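Long-range contacts in serine protease pet (Escherichia coli, PDB 4OM9), which acts as a secreted serine protease and autotransporter enterotoxin of enteroaggregative E. coli, with alpha-fodrin as its probable target inside host cells: residues I258-I263 / D294-G299; A268-G273 / G301-K306; K306-L311 / N333-G338; G315-E320 / G340-K345; V326-N331 / W351-A356. All coordinates share one frame; numbering follows the deposited sequence.

Contact 1 (I258-I263 / D294-G299)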
# COMPACT_ATOMS: atom_id res chain seq x y z
N ILE A 258 19.01 19.99 36.76
CA ILE A 258 19.24 21.14 35.90
C ILE A 258 20.40 22.01 36.37
O ILE A 258 20.38 22.55 37.48
CB ILE A 258 17.98 22.01 35.77
CG1 ILE A 258 16.85 21.17 35.15
CG2 ILE A 258 18.30 23.23 34.91
CD1 ILE A 258 15.42 21.76 35.28
N GLN A 259 21.43 22.11 35.53
CA GLN A 259 22.43 23.17 35.65
C GLN A 259 22.42 24.03 34.40
O GLN A 259 22.83 23.61 33.32
CB GLN A 259 23.83 22.61 35.89
CG GLN A 259 24.86 23.72 36.05
CD GLN A 259 26.26 23.25 36.34
OE1 GLN A 259 26.51 22.09 36.68
NE2 GLN A 259 27.20 24.16 36.21
N ASN A 260 21.92 25.25 34.55
CA ASN A 260 21.88 26.18 33.44
C ASN A 260 23.27 26.68 33.05
O ASN A 260 24.05 27.11 33.89
CB ASN A 260 20.95 27.35 33.77
CG ASN A 260 19.47 26.92 33.85
OD1 ASN A 260 18.84 27.03 34.90
ND2 ASN A 260 18.94 26.42 32.74
N VAL A 261 23.60 26.62 31.77
CA VAL A 261 24.83 27.23 31.30
C VAL A 261 24.51 28.28 30.27
O VAL A 261 24.10 27.97 29.15
CB VAL A 261 25.80 26.22 30.71
CG1 VAL A 261 27.13 26.89 30.44
CG2 VAL A 261 25.97 25.03 31.66
N ASN A 262 24.66 29.54 30.68
CA ASN A 262 24.43 30.66 29.80
C ASN A 262 25.69 31.01 29.03
O ASN A 262 26.59 31.67 29.56
CB ASN A 262 23.93 31.86 30.59
CG ASN A 262 22.57 31.63 31.18
OD1 ASN A 262 21.59 31.45 30.46
ND2 ASN A 262 22.49 31.62 32.51
N ILE A 263 25.74 30.55 27.79
CA ILE A 263 26.90 30.75 26.95
C ILE A 263 26.77 32.06 26.19
O ILE A 263 27.75 32.79 26.03
CB ILE A 263 27.09 29.58 25.98
CG1 ILE A 263 27.15 28.26 26.75
CG2 ILE A 263 28.36 29.76 25.15
CD1 ILE A 263 27.56 27.09 25.89
N ASP A 294 22.13 17.59 34.13
CA ASP A 294 22.23 17.92 32.71
C ASP A 294 22.87 19.30 32.59
O ASP A 294 22.59 20.20 33.40
CB ASP A 294 20.87 17.89 32.01
CG ASP A 294 20.17 16.54 32.12
OD1 ASP A 294 20.81 15.51 31.80
OD2 ASP A 294 18.99 16.52 32.56
N LEU A 295 23.73 19.47 31.60
CA LEU A 295 24.21 20.79 31.28
C LEU A 295 23.24 21.36 30.26
O LEU A 295 23.22 20.94 29.11
CB LEU A 295 25.64 20.77 30.74
CG LEU A 295 26.65 20.11 31.68
CD1 LEU A 295 28.10 20.26 31.15
CD2 LEU A 295 26.52 20.70 33.08
N VAL A 296 22.44 22.32 30.71
CA VAL A 296 21.39 22.90 29.88
C VAL A 296 21.91 24.22 29.32
O VAL A 296 21.90 25.24 30.01
CB VAL A 296 20.11 23.12 30.69
CG1 VAL A 296 18.99 23.62 29.80
CG2 VAL A 296 19.70 21.82 31.37
N PHE A 297 22.35 24.16 28.07
CA PHE A 297 23.00 25.28 27.40
C PHE A 297 22.01 26.24 26.78
O PHE A 297 21.01 25.82 26.23
CB PHE A 297 23.95 24.77 26.30
CG PHE A 297 25.03 23.87 26.82
CD1 PHE A 297 26.07 24.38 27.59
CD2 PHE A 297 25.02 22.51 26.52
CE1 PHE A 297 27.07 23.56 28.06
CE2 PHE A 297 26.02 21.68 26.99
CZ PHE A 297 27.05 22.21 27.77
N SER A 298 22.29 27.54 26.87
CA SER A 298 21.39 28.52 26.28
C SER A 298 22.17 29.70 25.70
O SER A 298 23.30 29.96 26.10
CB SER A 298 20.38 29.02 27.31
OG SER A 298 21.04 29.50 28.46
N GLY A 299 21.56 30.38 24.73
CA GLY A 299 22.14 31.57 24.14
C GLY A 299 22.98 31.33 22.90
O GLY A 299 23.37 32.28 22.22
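Val261 and Ile263 both lean on the ring of Phe297, which forms the apolar centre of this pairing. Val261 runs alongside the ring, its CB 3.6 Å from Phe297 CD1 and both its methyls near the same CD1-CE1 side. Ile263 crosses over obliquely and brings CD1 to 3.5 Å from Phe297 CD1; with its CG1 beside the backbone N (chi1 -55°), the ethyl arm swings in toward the ring. Phe316 meets Phe297 edge-to-face from the next strand. Farther along this face, the extended Gln259 lies beside Leu295, OE1 near its CD2. The two backbones pair as parallel strands, Ile258 level with Asp294 and Asn262 with Ser298. Of the five N-H to O=C bonds between them, that from Val261 N to Val296 O is the straightest (2.8 Å, 177°), although the donor stands above the carbonyl plane. On the outer face Ile258 CG2 touches Val296 CG2, 4.1 Å apart, and Asn262 OD1 lies 2.8 Å from Ser298 OG. At the start of its strand, Asp294 turns to Arg106 in a salt bridge. Carbon-to-carbon packing round Phe297 thus backs a mixed outer face, consistent with the first coils of a beta-helix.

Contact 2 (A268-G273 / G301-K306)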
# COMPACT_ATOMS: atom_id res chain seq x y z
N ALA A 268 32.22 28.50 26.17
CA ALA A 268 32.28 27.85 27.46
C ALA A 268 33.31 26.75 27.40
O ALA A 268 33.18 25.81 26.61
CB ALA A 268 30.93 27.30 27.86
N THR A 269 34.33 26.86 28.25
CA THR A 269 35.41 25.89 28.26
C THR A 269 35.22 24.91 29.42
O THR A 269 34.95 25.33 30.54
CB THR A 269 36.78 26.59 28.35
OG1 THR A 269 37.04 27.28 27.12
CG2 THR A 269 37.88 25.59 28.60
N ILE A 270 35.34 23.62 29.14
CA ILE A 270 34.98 22.60 30.13
C ILE A 270 36.10 21.62 30.42
O ILE A 270 36.63 20.99 29.51
CB ILE A 270 33.75 21.76 29.68
CG1 ILE A 270 32.61 22.67 29.23
CG2 ILE A 270 33.30 20.84 30.81
CD1 ILE A 270 31.26 21.90 29.06
N GLY A 271 36.43 21.47 31.70
CA GLY A 271 37.44 20.54 32.13
C GLY A 271 37.75 20.68 33.61
O GLY A 271 37.54 21.75 34.19
N GLY A 272 38.22 19.60 34.22
CA GLY A 272 38.67 19.65 35.61
C GLY A 272 37.52 19.86 36.57
O GLY A 272 37.71 20.40 37.66
N GLY A 273 36.33 19.45 36.15
CA GLY A 273 35.13 19.66 36.96
C GLY A 273 34.64 21.10 36.92
O GLY A 273 33.91 21.53 37.81
N GLY A 301 26.54 29.66 21.02
CA GLY A 301 27.94 29.86 21.33
C GLY A 301 28.80 28.63 21.12
O GLY A 301 28.37 27.66 20.50
N LYS A 302 30.01 28.66 21.64
CA LYS A 302 30.93 27.56 21.44
C LYS A 302 31.20 26.85 22.74
O LYS A 302 31.25 27.47 23.79
CB LYS A 302 32.25 28.05 20.82
CG LYS A 302 33.31 26.96 20.64
CD LYS A 302 34.66 27.55 20.23
CE LYS A 302 35.78 26.53 20.35
NZ LYS A 302 37.09 27.05 19.84
N ILE A 303 31.32 25.54 22.65
CA ILE A 303 31.64 24.68 23.78
C ILE A 303 32.97 24.02 23.50
O ILE A 303 33.09 23.27 22.53
CB ILE A 303 30.56 23.59 24.00
CG1 ILE A 303 29.24 24.21 24.46
CG2 ILE A 303 31.03 22.53 25.00
CD1 ILE A 303 28.15 23.20 24.70
N SER A 304 33.98 24.29 24.32
CA SER A 304 35.28 23.67 24.09
C SER A 304 35.70 22.74 25.22
O SER A 304 35.67 23.12 26.39
CB SER A 304 36.35 24.74 23.90
OG SER A 304 37.59 24.12 23.65
N LEU A 305 36.12 21.54 24.86
CA LEU A 305 36.56 20.54 25.84
C LEU A 305 38.09 20.43 25.86
O LEU A 305 38.71 20.21 24.81
CB LEU A 305 35.93 19.18 25.52
CG LEU A 305 34.57 18.81 26.12
CD1 LEU A 305 33.63 20.00 26.13
CD2 LEU A 305 33.98 17.64 25.36
N LYS A 306 38.69 20.60 27.05
CA LYS A 306 40.14 20.48 27.23
C LYS A 306 40.58 19.05 27.48
O LYS A 306 41.77 18.76 27.59
CB LYS A 306 40.63 21.32 28.41
CG LYS A 306 39.96 22.67 28.57
CD LYS A 306 39.72 22.97 30.05
CE LYS A 306 40.89 23.66 30.71
NZ LYS A 306 40.55 23.99 32.12
O HOH W 1 39.25 26.47 25.03
O HOH W 2 37.24 24.81 32.66
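Thr269 CG2 rests against the aliphatic part of Lys306, 3.5 Å from its CD, the two side chains crossing at about a right angle. Lys306 reaches this methyl because its chain bends at chi2 (141°) and chi3 (88°), folding back over the neighbouring strand. On the opposite face Ile270 has two partners: its CB lies 4.0 Å from Leu305 CD1, and its CD1 is 4.1 Å from Ile303 CG2, approached at a slant. Ala268 sits beside Ile303 on that same buried side. Four backbone hydrogen bonds hold these side chains in step, passing from one strand to the other in turn; the bond from Ile270 N to Ser304 O measures 2.8 Å. On the outer face a water links two hydroxyls, 3.1 Å from Thr269 OG1 and 3.2 Å from Ser304 OG. Beyond the strand, the backbone N of Gly272 is bound by the carboxylate of Glu307, which ties Gly272 to the following coil. Ile303 also packs on Phe297 and Ile270 on Leu295, both from strand 294-298 across the interior. Parallel strands stacked in register, with aliphatic residues in line on the inner side, are characteristic of a beta-helix wall, as in autotransporter passenger domains.

Contact 3 (K306-L311 / N333-G338)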
# COMPACT_ATOMS: atom_id res chain seq x y z
N LYS A 306 38.69 20.60 27.05
CA LYS A 306 40.14 20.48 27.23
C LYS A 306 40.58 19.05 27.48
O LYS A 306 41.77 18.76 27.59
CB LYS A 306 40.63 21.32 28.41
CG LYS A 306 39.96 22.67 28.57
CD LYS A 306 39.72 22.97 30.05
CE LYS A 306 40.89 23.66 30.71
NZ LYS A 306 40.55 23.99 32.12
N GLU A 307 39.62 18.15 27.60
CA GLU A 307 39.90 16.78 27.96
C GLU A 307 38.62 15.99 27.75
O GLU A 307 37.58 16.58 27.45
CB GLU A 307 40.37 16.67 29.43
CG GLU A 307 39.43 17.37 30.40
CD GLU A 307 39.90 17.35 31.86
OE1 GLU A 307 41.12 17.38 32.11
OE2 GLU A 307 39.02 17.31 32.75
N ASN A 308 38.71 14.68 27.89
CA ASN A 308 37.53 13.85 27.89
C ASN A 308 36.58 14.34 28.96
O ASN A 308 36.99 14.68 30.06
CB ASN A 308 37.91 12.39 28.12
CG ASN A 308 38.71 11.83 26.97
OD1 ASN A 308 38.82 12.46 25.92
ND2 ASN A 308 39.27 10.64 27.16
N LEU A 309 35.31 14.44 28.58
CA LEU A 309 34.25 14.81 29.49
C LEU A 309 33.30 13.62 29.63
O LEU A 309 32.78 13.09 28.64
CB LEU A 309 33.51 16.06 28.99
CG LEU A 309 32.36 16.51 29.93
CD1 LEU A 309 32.91 17.09 31.24
CD2 LEU A 309 31.42 17.48 29.25
N ASP A 310 33.12 13.19 30.88
CA ASP A 310 32.21 12.12 31.22
C ASP A 310 31.21 12.73 32.18
O ASP A 310 31.57 13.06 33.32
CB ASP A 310 32.94 10.92 31.85
CG ASP A 310 32.00 9.71 32.06
OD1 ASP A 310 30.76 9.89 32.07
OD2 ASP A 310 32.50 8.57 32.21
N LEU A 311 29.97 12.87 31.71
CA LEU A 311 28.94 13.55 32.47
C LEU A 311 28.17 12.59 33.35
O LEU A 311 27.18 12.98 33.95
CB LEU A 311 27.96 14.28 31.55
CG LEU A 311 28.21 15.74 31.15
CD1 LEU A 311 26.89 16.45 30.94
CD2 LEU A 311 29.09 16.50 32.15
N ASN A 333 42.17 15.14 20.61
CA ASN A 333 41.16 14.10 20.52
C ASN A 333 40.44 13.88 21.85
O ASN A 333 40.93 13.15 22.71
CB ASN A 333 41.81 12.81 20.04
CG ASN A 333 42.34 12.92 18.64
OD1 ASN A 333 41.85 13.73 17.84
ND2 ASN A 333 43.34 12.12 18.32
N VAL A 334 39.29 14.52 22.03
CA VAL A 334 38.51 14.31 23.26
C VAL A 334 37.15 13.66 23.00
O VAL A 334 36.50 13.88 21.97
CB VAL A 334 38.29 15.65 24.02
CG1 VAL A 334 39.62 16.28 24.37
CG2 VAL A 334 37.46 16.61 23.19
N THR A 335 36.72 12.85 23.95
CA THR A 335 35.44 12.18 23.84
C THR A 335 34.42 12.76 24.80
O THR A 335 34.77 13.31 25.85
CB THR A 335 35.58 10.66 24.09
OG1 THR A 335 35.98 10.44 25.44
CG2 THR A 335 36.63 10.05 23.14
N PHE A 336 33.15 12.68 24.42
CA PHE A 336 32.08 12.96 25.35
C PHE A 336 31.30 11.70 25.66
O PHE A 336 31.11 10.85 24.78
CB PHE A 336 31.14 14.03 24.82
CG PHE A 336 29.90 14.21 25.67
CD1 PHE A 336 29.99 14.78 26.93
CD2 PHE A 336 28.66 13.81 25.20
CE1 PHE A 336 28.87 14.96 27.71
CE2 PHE A 336 27.52 13.98 25.97
CZ PHE A 336 27.62 14.55 27.23
N LYS A 337 30.85 11.59 26.90
CA LYS A 337 29.99 10.51 27.33
C LYS A 337 28.97 11.02 28.33
O LYS A 337 29.30 11.85 29.18
CB LYS A 337 30.79 9.37 27.95
CG LYS A 337 29.94 8.21 28.41
CD LYS A 337 30.79 7.06 28.93
CE LYS A 337 29.92 5.88 29.35
NZ LYS A 337 30.74 4.68 29.68
N GLY A 338 27.75 10.52 28.23
CA GLY A 338 26.71 10.84 29.19
C GLY A 338 25.34 10.29 28.82
O GLY A 338 25.22 9.27 28.15
O HOH W 3 34.21 10.76 27.60
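The segments run 19° apart end to end and pair as short parallel strands, Leu309 level with Phe336 and Asp310 with Lys337. Three backbone bonds join them, the straightest from Leu311 N to Lys337 O (2.8 Å, 178°). Just before strand 309-310 a side chain takes over: Asn308 OD1 accepts the N-H of Thr335 at 2.9 Å, the donor well above the amide's carbonyl plane. Asn308 CG, beside its own backbone N (chi1 -67°), carries the carboxamide across. Thr335 OG1 and Leu309 O share a water, 2.8 and 2.9 Å away, which donates to Leu309 O. Such pairs form the short third wall of the beta-helix here, strand 354-355 adding the next rung. On the inner face Leu309 lies alongside Phe336, Leu309 CD2 being 3.8 Å from Phe336 CD1. Leu311 CG meets the same ring in its plane, at the edge, 3.6 Å from Phe336 CE1. The Phe316 ring stacks on Phe336 within the core. Val334 CG1 presses on the backbone of Glu307, 3.5 Å from its C. Outside, Asp310 and Lys337 run side by side, but Asp310 OD2 and Lys337 NZ are 5.0 Å apart, not in contact. Asp310 OD1 is bound instead by the backbone N of Gly312.

Contact 4 (G315-E320 / G340-K345)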
# COMPACT_ATOMS: atom_id res chain seq x y z
N GLY A 315 23.67 14.71 30.69
CA GLY A 315 23.96 14.87 29.28
C GLY A 315 23.75 16.30 28.80
O GLY A 315 23.45 17.18 29.60
N PHE A 316 23.89 16.52 27.49
CA PHE A 316 23.76 17.85 26.90
C PHE A 316 22.34 18.19 26.48
O PHE A 316 21.71 17.45 25.72
CB PHE A 316 24.67 18.01 25.67
CG PHE A 316 26.13 18.11 26.00
CD1 PHE A 316 26.57 18.32 27.29
CD2 PHE A 316 27.08 18.02 24.98
CE1 PHE A 316 27.92 18.43 27.58
CE2 PHE A 316 28.45 18.12 25.25
CZ PHE A 316 28.87 18.33 26.55
N ILE A 317 21.85 19.33 26.94
CA ILE A 317 20.54 19.80 26.53
C ILE A 317 20.68 21.20 25.98
O ILE A 317 21.27 22.06 26.63
CB ILE A 317 19.53 19.79 27.70
CG1 ILE A 317 19.29 18.35 28.19
CG2 ILE A 317 18.22 20.48 27.30
CD1 ILE A 317 18.21 18.24 29.33
N PHE A 318 20.14 21.42 24.79
CA PHE A 318 20.27 22.70 24.10
C PHE A 318 18.92 23.35 23.93
O PHE A 318 17.93 22.66 23.71
CB PHE A 318 20.92 22.50 22.73
CG PHE A 318 22.34 22.04 22.79
CD1 PHE A 318 22.64 20.70 22.89
CD2 PHE A 318 23.38 22.97 22.77
CE1 PHE A 318 23.95 20.29 22.96
CE2 PHE A 318 24.68 22.56 22.85
CZ PHE A 318 24.97 21.22 22.94
N ASP A 319 18.88 24.68 24.02
CA ASP A 319 17.63 25.41 23.87
C ASP A 319 17.25 25.51 22.39
O ASP A 319 17.82 24.82 21.56
CB ASP A 319 17.74 26.81 24.50
CG ASP A 319 18.80 27.66 23.84
OD1 ASP A 319 19.64 27.11 23.10
OD2 ASP A 319 18.81 28.89 24.06
N GLU A 320 16.30 26.39 22.08
CA GLU A 320 15.73 26.46 20.74
C GLU A 320 16.31 27.58 19.88
O GLU A 320 16.78 28.58 20.41
CB GLU A 320 14.21 26.62 20.83
CG GLU A 320 13.52 25.51 21.61
CD GLU A 320 12.03 25.75 21.76
OE1 GLU A 320 11.61 26.93 21.84
OE2 GLU A 320 11.26 24.76 21.80
N GLY A 340 23.15 11.58 26.89
CA GLY A 340 22.90 11.74 25.47
C GLY A 340 22.90 13.21 25.10
O GLY A 340 23.47 14.04 25.81
N ILE A 341 22.26 13.52 23.98
CA ILE A 341 22.20 14.88 23.50
C ILE A 341 20.75 15.20 23.16
O ILE A 341 20.10 14.44 22.45
CB ILE A 341 23.11 15.08 22.27
CG1 ILE A 341 24.56 14.72 22.61
CG2 ILE A 341 22.98 16.50 21.71
CD1 ILE A 341 25.55 14.89 21.45
N ASP A 342 20.24 16.31 23.69
CA ASP A 342 18.85 16.71 23.49
C ASP A 342 18.85 18.12 22.92
O ASP A 342 19.12 19.08 23.63
CB ASP A 342 18.07 16.64 24.81
CG ASP A 342 16.57 16.98 24.66
OD1 ASP A 342 16.09 17.12 23.52
OD2 ASP A 342 15.87 17.09 25.70
N ILE A 343 18.55 18.25 21.63
CA ILE A 343 18.62 19.55 20.96
C ILE A 343 17.23 20.09 20.70
O ILE A 343 16.38 19.40 20.11
CB ILE A 343 19.36 19.49 19.60
CG1 ILE A 343 20.75 18.85 19.74
CG2 ILE A 343 19.45 20.88 18.98
CD1 ILE A 343 21.36 18.41 18.36
N GLY A 344 17.01 21.33 21.13
CA GLY A 344 15.76 22.02 20.94
C GLY A 344 15.45 22.36 19.49
O GLY A 344 16.34 22.47 18.64
N LYS A 345 14.16 22.51 19.23
CA LYS A 345 13.63 22.89 17.93
C LYS A 345 14.34 24.13 17.34
O LYS A 345 14.53 25.13 18.04
CB LYS A 345 12.12 23.14 18.05
CG LYS A 345 11.46 23.72 16.81
CD LYS A 345 9.99 24.01 17.05
CE LYS A 345 9.12 22.82 16.69
NZ LYS A 345 8.92 22.68 15.21
O HOH W 4 11.92 21.98 21.17
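Phe318 sends its ring inward over the neighbouring coil, where Ile341 and Ile343 receive it. Its CB lies 4.0 Å from Asp342 O, above the backbone of the partner strand. With CG beside the backbone N (chi1 -66°), the ring brings CD1 to 4.1 Å from Ile343 CG1, the two side chains pointing the same way, and takes CE1 on to Ile341 CG2, also at 4.1 Å, slanting across it. Asp342 O meets the ring close to its plane, at the edge. Tyr324 touches Phe318 edge-to-face, and the Phe297 ring meets it with planes about 35° apart. The backbones run parallel within 3°, and three good hydrogen bonds join them, among them Phe318 N to Asp342 O at 2.8 Å. A fourth, from Gly344 N to Phe318 O, is weak as the strands end. On the outer face Ile317 CG1 lies beside Asp342 CB, 4.0 Å away. Past the strands Glu320 CB comes within 3.2 Å of Lys345 O, and a water donates to Glu320 OE2 (2.9 Å) and accepts the N-H of Lys345. The chemistry divides for the most part, Ile317 being the exception: aromatic and aliphatic carbon stacks in the interior, while at the ends of the strands Asp319 bonds to Tyr324 OH and Gly299 N, and the water bridges Glu320 and Lys345.

Contact 5 (V326-N331 / W351-A356)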
# COMPACT_ATOMS: atom_id res chain seq x y z
N VAL A 326 30.71 22.29 19.22
CA VAL A 326 31.40 21.53 20.25
C VAL A 326 32.75 21.11 19.69
O VAL A 326 32.83 20.32 18.74
CB VAL A 326 30.63 20.29 20.69
CG1 VAL A 326 31.41 19.53 21.75
CG2 VAL A 326 29.22 20.67 21.20
N SER A 327 33.82 21.65 20.27
CA SER A 327 35.15 21.48 19.72
C SER A 327 36.14 21.00 20.77
O SER A 327 35.93 21.20 21.97
CB SER A 327 35.67 22.79 19.12
OG SER A 327 34.84 23.24 18.07
N ALA A 328 37.21 20.37 20.30
CA ALA A 328 38.37 20.08 21.12
C ALA A 328 39.36 21.23 21.07
O ALA A 328 39.69 21.74 20.00
CB ALA A 328 39.04 18.81 20.69
N GLU A 329 39.84 21.61 22.24
CA GLU A 329 40.91 22.57 22.37
C GLU A 329 42.15 22.06 21.63
O GLU A 329 42.47 20.88 21.71
CB GLU A 329 41.21 22.79 23.84
CG GLU A 329 41.97 24.02 24.21
CD GLU A 329 42.14 24.11 25.72
OE1 GLU A 329 41.51 24.97 26.35
OE2 GLU A 329 42.89 23.28 26.28
N GLY A 330 42.82 22.96 20.90
CA GLY A 330 44.03 22.63 20.17
C GLY A 330 43.95 21.47 19.18
O GLY A 330 44.97 20.82 18.95
N ASN A 331 42.76 21.20 18.64
CA ASN A 331 42.49 20.09 17.70
C ASN A 331 42.89 18.74 18.29
O ASN A 331 43.25 17.81 17.57
CB ASN A 331 43.19 20.32 16.34
CG ASN A 331 42.66 19.39 15.21
OD1 ASN A 331 41.49 18.98 15.19
ND2 ASN A 331 43.55 19.04 14.28
N TRP A 351 28.89 19.18 15.74
CA TRP A 351 29.46 18.22 16.65
C TRP A 351 30.83 17.86 16.12
O TRP A 351 30.96 16.98 15.27
CB TRP A 351 28.53 17.00 16.79
CG TRP A 351 29.03 15.95 17.73
CD1 TRP A 351 29.67 14.78 17.40
CD2 TRP A 351 28.96 15.97 19.18
NE1 TRP A 351 29.99 14.08 18.54
CE2 TRP A 351 29.58 14.78 19.63
CE3 TRP A 351 28.46 16.88 20.11
CZ2 TRP A 351 29.69 14.49 21.00
CZ3 TRP A 351 28.57 16.58 21.46
CH2 TRP A 351 29.18 15.39 21.89
N ASN A 352 31.86 18.55 16.61
CA ASN A 352 33.21 18.31 16.12
C ASN A 352 34.11 17.74 17.19
O ASN A 352 35.22 18.17 17.38
CB ASN A 352 33.84 19.59 15.55
CG ASN A 352 35.08 19.29 14.70
OD1 ASN A 352 35.40 18.13 14.45
ND2 ASN A 352 35.79 20.33 14.27
N ILE A 353 33.60 16.74 17.89
CA ILE A 353 34.41 15.87 18.74
C ILE A 353 33.86 14.49 18.46
O ILE A 353 32.90 14.34 17.70
CB ILE A 353 34.28 16.18 20.26
CG1 ILE A 353 32.82 15.98 20.69
CG2 ILE A 353 34.75 17.56 20.59
CD1 ILE A 353 32.53 16.22 22.19
N LYS A 354 34.44 13.49 19.12
CA LYS A 354 33.89 12.15 19.11
C LYS A 354 33.02 11.90 20.32
O LYS A 354 33.35 12.31 21.44
CB LYS A 354 35.02 11.11 19.06
CG LYS A 354 35.81 11.11 17.76
CD LYS A 354 36.67 9.87 17.70
CE LYS A 354 37.51 9.82 16.42
NZ LYS A 354 37.53 11.11 15.68
N TYR A 355 31.88 11.25 20.11
CA TYR A 355 31.17 10.66 21.24
C TYR A 355 32.02 9.45 21.60
O TYR A 355 32.62 8.82 20.72
CB TYR A 355 29.70 10.28 20.91
CG TYR A 355 28.95 9.94 22.18
CD1 TYR A 355 28.40 10.94 22.97
CD2 TYR A 355 28.87 8.63 22.61
CE1 TYR A 355 27.77 10.63 24.17
CE2 TYR A 355 28.24 8.30 23.78
CZ TYR A 355 27.69 9.30 24.56
OH TYR A 355 27.07 8.96 25.74
N ALA A 356 32.11 9.16 22.89
CA ALA A 356 32.85 8.01 23.41
C ALA A 356 32.54 6.72 22.65
O ALA A 356 31.43 6.53 22.14
CB ALA A 356 32.55 7.82 24.90
O HOH W 5 38.20 19.03 17.26
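The indole of Trp351 and the side chain of Val326 lie side by side, pointing the same way, with Val326 CG2 4.0 Å from Trp351 CE3. Ile353 CG1 sits over one face of the indole, 3.5 Å above the plane and displaced toward the rim, and the backbone N of Tyr355 lies in plane at its edge. This cluster lies in the interior of the beta-helix where one wall, the strands 323-328 and 348-352, turns a corner toward the short wall formed by strand 354-355. Both methyls of Val326 lie near the indole, and CG1 also meets Ile353 CD1 at 3.5 Å. Ile353 owes its reach to an unusual first torsion (chi1 60°), which sets CG1 between the backbone N and the carbonyl carbon and folds the ethyl arm back over the tryptophan. Its other branch, CG2, faces the neighbouring coil and touches the peptide joining Ser327 to Ala328, 3.7 Å from Ala328 N. Phe336 of the short wall and Val334 of the loop before it close around Ile353. Gln375 of a later coil holds the corner, its amide accepting from both Trp351 NE1 and Tyr355 N and donating to Ile353 O; the indole N-H is thereby satisfied inside the core. Direct backbone pairing is brief. Asn352 N gives one hydrogen bond to Val326 O, lying in the carbonyl plane, and then the chains diverge. Where they part, a water donates to Asn352 O at 3.1 Å and weakly accepts the N-H of Ala328 at 3.5 Å.

The five contacts join successive coils near one end of the beta-helical stalk. Contacts 1 and 4 lie on one wall, centres about 10 Å apart, and share a sheet through adjacent strands 294-298 and 316-318. Contacts 2 and 5, with centres also about 10 Å apart, occupy a second wall through strands 301-305 and 323-328. Contact 3 belongs to a third, short wall, and contact 5 reaches it through strand 354-355. Along the chain contacts 1 and 2 interleave, as do 3, 4 and 5, because each coil visits the walls in turn. Phe297, Ile303, Phe316, Phe336 and Trp351 link the walls across a shared apolar core, which with the coil-to-coil pairing makes this end of the stalk one continuous body.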